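Local coordinates for protein CDP-glucose 4,6-dehydratase (Salmonella enterica subsp. enterica serovar Typhi, PDB 1WVG) that catalyses the NAD(+)-dependent removal of water from CDP-D-glucose to give CDP-4-dehydro-6-deoxy-D-glucose, a step toward CDP-3,6-dideoxy-D-mannose for the lipopolysaccharide O-antigen, at residues W24-M32 with L343-M354. Numbering follows the deposited sequence.
Sequences WLSLWLTEM and LICSKREISDYM
I350 is the knob of this helix-helix contact, set into the hole formed by W24, L27, W28 and E31. Its two branches divide the work. With CG2 anti to the backbone N (chi1 -63° for CG1), that methyl lies over one face of the W28 indole, 3.5 Å from the centroid of the five-membered ring and 14° off its normal, a CH-pi contact. I350 CD1 instead reaches the helix backbone, 3.5 Å from W28 CA, and also touches L27 CG. The far rim of the same indole meets Y353, W28 CH2 lying 3.7 Å from Y353 CD2, while M354 SD approaches in the ring plane at the edge, a Met-aromatic contact, though the end of M354 is less surely placed. The outer atoms of the W24 six-membered ring touch S346, W24 CH2 3.9 Å from S346 OG; that hydroxyl is hydrogen-bonded to W332 NE1. The axes of segments 24-31 and 343-354 come within 10.4 Å and cross at -72°; the first lies on helix 20-31, which follows strand 11-15 of the Rossmann fold, where ADP-ribose is bound, so the C-terminal helix packs directly on the nucleotide-binding domain. Helix 236-251 adds L236, L239 and I243 around W28. Packing thins toward the partly exposed side. There L27 CD1 meets L343 CD1 at 4.0 Å, and poorly ordered E31 crosses K347 obliquely, E31 OE1 3.7 Å from K347 CD but 5.5 Å from K347 NZ, too long for a salt bridge.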
ATOM      1  N   TRP A  24       8.861   9.659  36.044  1.00 21.99           N
ATOM      2  CA  TRP A  24      10.191   9.149  35.744  1.00 25.40           C
ATOM      3  C   TRP A  24      10.954  10.158  34.895  1.00 26.18           C
ATOM      4  O   TRP A  24      12.160  10.414  35.077  1.00 21.06           O
ATOM      5  CB  TRP A  24      10.112   7.788  35.050  1.00 23.50           C
ATOM      6  CG  TRP A  24       9.922   6.589  35.938  1.00 20.23           C
ATOM      7  CD1 TRP A  24       8.774   5.885  36.095  1.00 23.74           C
ATOM      8  CD2 TRP A  24      10.911   5.911  36.713  1.00 19.39           C
ATOM      9  NE1 TRP A  24       8.966   4.806  36.940  1.00 26.93           N
ATOM     10  CE2 TRP A  24      10.283   4.784  37.323  1.00 25.17           C
ATOM     11  CE3 TRP A  24      12.246   6.163  36.990  1.00 20.59           C
ATOM     12  CZ2 TRP A  24      10.981   3.897  38.171  1.00 25.14           C
ATOM     13  CZ3 TRP A  24      12.936   5.280  37.813  1.00 26.03           C
ATOM     14  CH2 TRP A  24      12.328   4.155  38.393  1.00 22.71           C
ATOM     15  N   LEU A  25      10.210  10.748  33.976  1.00 19.46           N
ATOM     16  CA  LEU A  25      10.851  11.743  33.134  1.00 28.15           C
ATOM     17  C   LEU A  25      11.273  12.959  33.941  1.00 29.51           C
ATOM     18  O   LEU A  25      12.410  13.448  33.862  1.00 27.85           O
ATOM     19  CB  LEU A  25       9.940  12.198  31.956  1.00 27.63           C
ATOM     20  CG  LEU A  25      10.649  13.184  31.022  1.00 27.65           C
ATOM     21  CD1 LEU A  25      11.919  12.569  30.445  1.00 18.22           C
ATOM     22  CD2 LEU A  25       9.715  13.637  29.908  1.00 25.07           C
ATOM     23  N   SER A  26      10.328  13.476  34.708  1.00 17.60           N
ATOM     24  CA  SER A  26      10.676  14.666  35.490  1.00 23.13           C
ATOM     25  C   SER A  26      11.874  14.444  36.418  1.00 22.93           C
ATOM     26  O   SER A  26      12.801  15.256  36.569  1.00 25.07           O
ATOM     27  CB  SER A  26       9.459  15.159  36.247  1.00 35.80           C
ATOM     28  OG  SER A  26       8.396  15.344  35.337  1.00 25.44           O
ATOM     29  N   LEU A  27      11.848  13.292  37.050  1.00 20.95           N
ATOM     30  CA  LEU A  27      12.925  12.930  37.902  1.00 19.20           C
ATOM     31  C   LEU A  27      14.247  12.919  37.134  1.00 27.81           C
ATOM     32  O   LEU A  27      15.242  13.555  37.516  1.00 22.27           O
ATOM     33  CB  LEU A  27      12.634  11.545  38.414  1.00 19.88           C
ATOM     34  CG  LEU A  27      13.662  11.153  39.443  1.00 28.19           C
ATOM     35  CD1 LEU A  27      13.685  12.224  40.523  1.00 30.61           C
ATOM     36  CD2 LEU A  27      13.216   9.836  40.076  1.00 43.13           C
ATOM     37  N   TRP A  28      14.246  12.192  36.016  1.00 30.49           N
ATOM     38  CA  TRP A  28      15.439  12.094  35.183  1.00 27.19           C
ATOM     39  C   TRP A  28      15.990  13.466  34.862  1.00 14.87           C
ATOM     40  O   TRP A  28      17.172  13.793  35.058  1.00 19.13           O
ATOM     41  CB  TRP A  28      15.100  11.414  33.830  1.00 23.43           C
ATOM     42  CG  TRP A  28      16.331  10.821  33.169  1.00 24.78           C
ATOM     43  CD1 TRP A  28      17.623  11.219  33.374  1.00 26.82           C
ATOM     44  CD2 TRP A  28      16.389   9.686  32.262  1.00 19.66           C
ATOM     45  NE1 TRP A  28      18.482  10.420  32.654  1.00 23.78           N
ATOM     46  CE2 TRP A  28      17.745   9.473  31.951  1.00 21.55           C
ATOM     47  CE3 TRP A  28      15.426   8.833  31.684  1.00 23.11           C
ATOM     48  CZ2 TRP A  28      18.140   8.420  31.091  1.00 21.36           C
ATOM     49  CZ3 TRP A  28      15.810   7.785  30.850  1.00 19.70           C
ATOM     50  CH2 TRP A  28      17.163   7.592  30.558  1.00 18.96           C
ATOM     51  N   LEU A  29      15.070  14.244  34.289  1.00 22.57           N
ATOM     52  CA  LEU A  29      15.322  15.602  33.844  1.00 24.85           C
ATOM     53  C   LEU A  29      15.866  16.529  34.955  1.00 37.03           C
ATOM     54  O   LEU A  29      16.883  17.230  34.792  1.00 23.84           O
ATOM     55  CB  LEU A  29      14.074  16.197  33.142  1.00 22.39           C
ATOM     56  CG  LEU A  29      13.904  15.818  31.655  1.00 28.89           C
ATOM     57  CD1 LEU A  29      12.788  16.622  30.963  1.00 25.03           C
ATOM     58  CD2 LEU A  29      15.221  15.966  30.880  1.00 26.96           C
ATOM     59  N   THR A  30      15.186  16.553  36.112  1.00 28.60           N
ATOM     60  CA  THR A  30      15.686  17.445  37.155  1.00 21.22           C
ATOM     61  C   THR A  30      17.044  16.986  37.612  1.00 24.42           C
ATOM     62  O   THR A  30      17.961  17.755  37.907  1.00 27.31           O
ATOM     63  CB  THR A  30      14.745  17.584  38.337  1.00 29.87           C
ATOM     64  OG1 THR A  30      14.676  16.321  38.907  1.00 37.08           O
ATOM     65  CG2 THR A  30      13.360  17.969  37.864  1.00 17.93           C
ATOM     66  N   GLU A  31      17.178  15.677  37.645  1.00 30.65           N
ATOM     67  CA  GLU A  31      18.447  15.113  38.029  1.00 33.10           C
ATOM     68  C   GLU A  31      19.551  15.564  37.097  1.00 38.05           C
ATOM     69  O   GLU A  31      20.709  15.575  37.505  1.00 32.92           O
ATOM     70  CB  GLU A  31      18.398  13.586  38.077  1.00 36.31           C
ATOM     71  CG  GLU A  31      19.697  12.939  38.592  1.00 92.66           C
ATOM     72  CD  GLU A  31      19.665  11.436  38.471  1.00100.00           C
ATOM     73  OE1 GLU A  31      19.370  10.694  39.399  1.00 90.42           O
ATOM     74  OE2 GLU A  31      19.990  11.008  37.259  1.00100.00           O
ATOM     75  N   MET A  32      19.189  15.936  35.858  1.00 31.46           N
ATOM     76  CA  MET A  32      20.207  16.368  34.908  1.00 32.08           C
ATOM     77  C   MET A  32      20.488  17.852  34.949  1.00 37.73           C
ATOM     78  O   MET A  32      21.285  18.376  34.169  1.00 40.57           O
ATOM     79  CB  MET A  32      19.986  15.844  33.482  1.00 31.95           C
ATOM     80  CG  MET A  32      20.319  14.365  33.386  1.00 34.96           C
ATOM     81  SD  MET A  32      20.205  13.733  31.696  1.00 37.76           S
ATOM     82  CE  MET A  32      18.501  14.165  31.287  1.00 23.18           C
ATOM     83  N   LEU A 343      13.024   7.223  46.338  1.00 23.42           N
ATOM     84  CA  LEU A 343      13.667   8.230  45.546  1.00 29.68           C
ATOM     85  C   LEU A 343      15.067   7.738  45.284  1.00 26.46           C
ATOM     86  O   LEU A 343      15.618   7.790  44.200  1.00 25.45           O
ATOM     87  CB  LEU A 343      13.760   9.582  46.282  1.00 32.95           C
ATOM     88  CG  LEU A 343      14.511  10.625  45.461  1.00 39.72           C
ATOM     89  CD1 LEU A 343      13.579  11.140  44.378  1.00 32.79           C
ATOM     90  CD2 LEU A 343      14.927  11.795  46.340  1.00 39.13           C
ATOM     91  N   ILE A 344      15.652   7.221  46.331  1.00 26.03           N
ATOM     92  CA  ILE A 344      16.988   6.750  46.172  1.00 21.38           C
ATOM     93  C   ILE A 344      17.076   5.538  45.242  1.00 30.02           C
ATOM     94  O   ILE A 344      17.950   5.417  44.397  1.00 30.99           O
ATOM     95  CB  ILE A 344      17.626   6.589  47.539  1.00 31.35           C
ATOM     96  CG1 ILE A 344      17.963   8.001  48.011  1.00 35.23           C
ATOM     97  CG2 ILE A 344      18.875   5.740  47.399  1.00 23.00           C
ATOM     98  CD1 ILE A 344      17.686   9.042  46.908  1.00 58.97           C
ATOM     99  N   CYS A 345      16.139   4.614  45.346  1.00 37.27           N
ATOM    100  CA  CYS A 345      16.142   3.460  44.441  1.00 36.48           C
ATOM    101  C   CYS A 345      15.945   3.913  42.994  1.00 38.92           C
ATOM    102  O   CYS A 345      16.659   3.483  42.094  1.00 33.58           O
ATOM    103  CB  CYS A 345      14.976   2.525  44.794  1.00 40.45           C
ATOM    104  SG  CYS A 345      15.293   1.750  46.397  1.00 55.35           S
ATOM    105  N   SER A 346      14.931   4.778  42.811  1.00 26.90           N
ATOM    106  CA  SER A 346      14.575   5.337  41.532  1.00 23.32           C
ATOM    107  C   SER A 346      15.787   6.052  40.979  1.00 32.03           C
ATOM    108  O   SER A 346      16.191   5.814  39.850  1.00 33.50           O
ATOM    109  CB  SER A 346      13.303   6.180  41.577  1.00 21.88           C
ATOM    110  OG  SER A 346      12.226   5.365  42.064  1.00 26.75           O
ATOM    111  N   LYS A 347      16.441   6.897  41.766  1.00 26.79           N
ATOM    112  CA  LYS A 347      17.646   7.552  41.251  1.00 27.60           C
ATOM    113  C   LYS A 347      18.669   6.533  40.813  1.00 26.00           C
ATOM    114  O   LYS A 347      19.406   6.700  39.829  1.00 30.69           O
ATOM    115  CB  LYS A 347      18.289   8.509  42.255  1.00 39.72           C
ATOM    116  CG  LYS A 347      17.476   9.779  42.526  1.00 59.47           C
ATOM    117  CD  LYS A 347      18.326  10.982  42.937  1.00 77.55           C
ATOM    118  CE  LYS A 347      17.710  11.830  44.046  1.00100.00           C
ATOM    119  NZ  LYS A 347      18.297  13.184  44.169  1.00 74.73           N
ATOM    120  N   ARG A 348      18.728   5.442  41.558  1.00 25.65           N
ATOM    121  CA  ARG A 348      19.670   4.418  41.191  1.00 24.26           C
ATOM    122  C   ARG A 348      19.367   3.767  39.830  1.00 26.79           C
ATOM    123  O   ARG A 348      20.248   3.433  39.027  1.00 20.75           O
ATOM    124  CB  ARG A 348      19.802   3.374  42.289  1.00 27.34           C
ATOM    125  CG  ARG A 348      21.232   2.839  42.349  1.00 67.07           C
ATOM    126  CD  ARG A 348      21.464   1.647  43.270  1.00100.00           C
ATOM    127  NE  ARG A 348      22.448   0.728  42.708  1.00100.00           N
ATOM    128  CZ  ARG A 348      22.519  -0.583  42.943  1.00100.00           C
ATOM    129  NH1 ARG A 348      21.674  -1.233  43.776  1.00100.00           N
ATOM    130  NH2 ARG A 348      23.480  -1.279  42.335  1.00100.00           N
ATOM    131  N   GLU A 349      18.093   3.532  39.564  1.00 23.62           N
ATOM    132  CA  GLU A 349      17.787   2.907  38.273  1.00 26.22           C
ATOM    133  C   GLU A 349      18.193   3.738  37.084  1.00 29.82           C
ATOM    134  O   GLU A 349      18.741   3.178  36.130  1.00 33.01           O
ATOM    135  CB  GLU A 349      16.362   2.404  38.110  1.00 23.45           C
ATOM    136  CG  GLU A 349      16.149   1.198  39.017  1.00 47.01           C
ATOM    137  CD  GLU A 349      15.575   0.065  38.259  1.00 75.09           C
ATOM    138  OE1 GLU A 349      14.532   0.170  37.622  1.00 40.87           O
ATOM    139  OE2 GLU A 349      16.331  -1.006  38.350  1.00 64.58           O
ATOM    140  N   ILE A 350      17.914   5.062  37.171  1.00 29.10           N
ATOM    141  CA  ILE A 350      18.256   6.053  36.139  1.00 27.12           C
ATOM    142  C   ILE A 350      19.779   6.003  35.936  1.00 35.91           C
ATOM    143  O   ILE A 350      20.309   5.893  34.835  1.00 29.38           O
ATOM    144  CB  ILE A 350      17.735   7.455  36.516  1.00 28.33           C
ATOM    145  CG1 ILE A 350      16.216   7.540  36.625  1.00 22.53           C
ATOM    146  CG2 ILE A 350      18.261   8.563  35.611  1.00 25.61           C
ATOM    147  CD1 ILE A 350      15.685   8.979  36.723  1.00 23.14           C
ATOM    148  N   SER A 351      20.518   5.998  37.047  1.00 29.23           N
ATOM    149  CA  SER A 351      21.960   5.939  36.941  1.00 31.27           C
ATOM    150  C   SER A 351      22.466   4.650  36.291  1.00 32.43           C
ATOM    151  O   SER A 351      23.375   4.613  35.473  1.00 30.65           O
ATOM    152  CB  SER A 351      22.571   6.072  38.328  1.00 38.24           C
ATOM    153  OG  SER A 351      23.323   4.898  38.588  1.00 67.37           O
ATOM    154  N   ASP A 352      21.877   3.553  36.694  1.00 32.77           N
ATOM    155  CA  ASP A 352      22.261   2.270  36.159  1.00 38.21           C
ATOM    156  C   ASP A 352      21.995   2.264  34.673  1.00 38.99           C
ATOM    157  O   ASP A 352      22.735   1.704  33.890  1.00 27.55           O
ATOM    158  CB  ASP A 352      21.341   1.177  36.757  1.00 50.86           C
ATOM    159  CG  ASP A 352      21.681   0.726  38.152  1.00 62.61           C
ATOM    160  OD1 ASP A 352      22.713   1.073  38.690  1.00 74.54           O
ATOM    161  OD2 ASP A 352      20.774  -0.074  38.711  1.00 32.97           O
ATOM    162  N   TYR A 353      20.864   2.852  34.302  1.00 30.29           N
ATOM    163  CA  TYR A 353      20.512   2.873  32.909  1.00 26.51           C
ATOM    164  C   TYR A 353      21.499   3.714  32.182  1.00 28.03           C
ATOM    165  O   TYR A 353      21.954   3.353  31.104  1.00 32.60           O
ATOM    166  CB  TYR A 353      19.082   3.376  32.614  1.00 30.55           C
ATOM    167  CG  TYR A 353      18.627   3.247  31.156  1.00 26.13           C
ATOM    168  CD1 TYR A 353      17.960   2.116  30.688  1.00 26.48           C
ATOM    169  CD2 TYR A 353      18.824   4.291  30.251  1.00 27.44           C
ATOM    170  CE1 TYR A 353      17.512   2.025  29.371  1.00 37.34           C
ATOM    171  CE2 TYR A 353      18.435   4.205  28.915  1.00 19.77           C
ATOM    172  CZ  TYR A 353      17.775   3.062  28.476  1.00 31.55           C
ATOM    173  OH  TYR A 353      17.343   2.979  27.174  1.00 36.99           O
ATOM    174  N   MET A 354      21.806   4.846  32.774  1.00 25.86           N
ATOM    175  CA  MET A 354      22.761   5.714  32.120  1.00 30.66           C
ATOM    176  C   MET A 354      24.104   5.022  31.965  1.00 45.99           C
ATOM    177  O   MET A 354      24.937   5.368  31.131  1.00 43.89           O
ATOM    178  CB  MET A 354      22.939   7.022  32.890  1.00 34.21           C
ATOM    179  CG  MET A 354      21.653   7.805  32.903  1.00 46.59           C
ATOM    180  SD  MET A 354      21.782   9.282  31.875  1.00 56.74           S
ATOM    181  CE  MET A 354      21.241  10.504  33.098  1.00 54.98           C
TER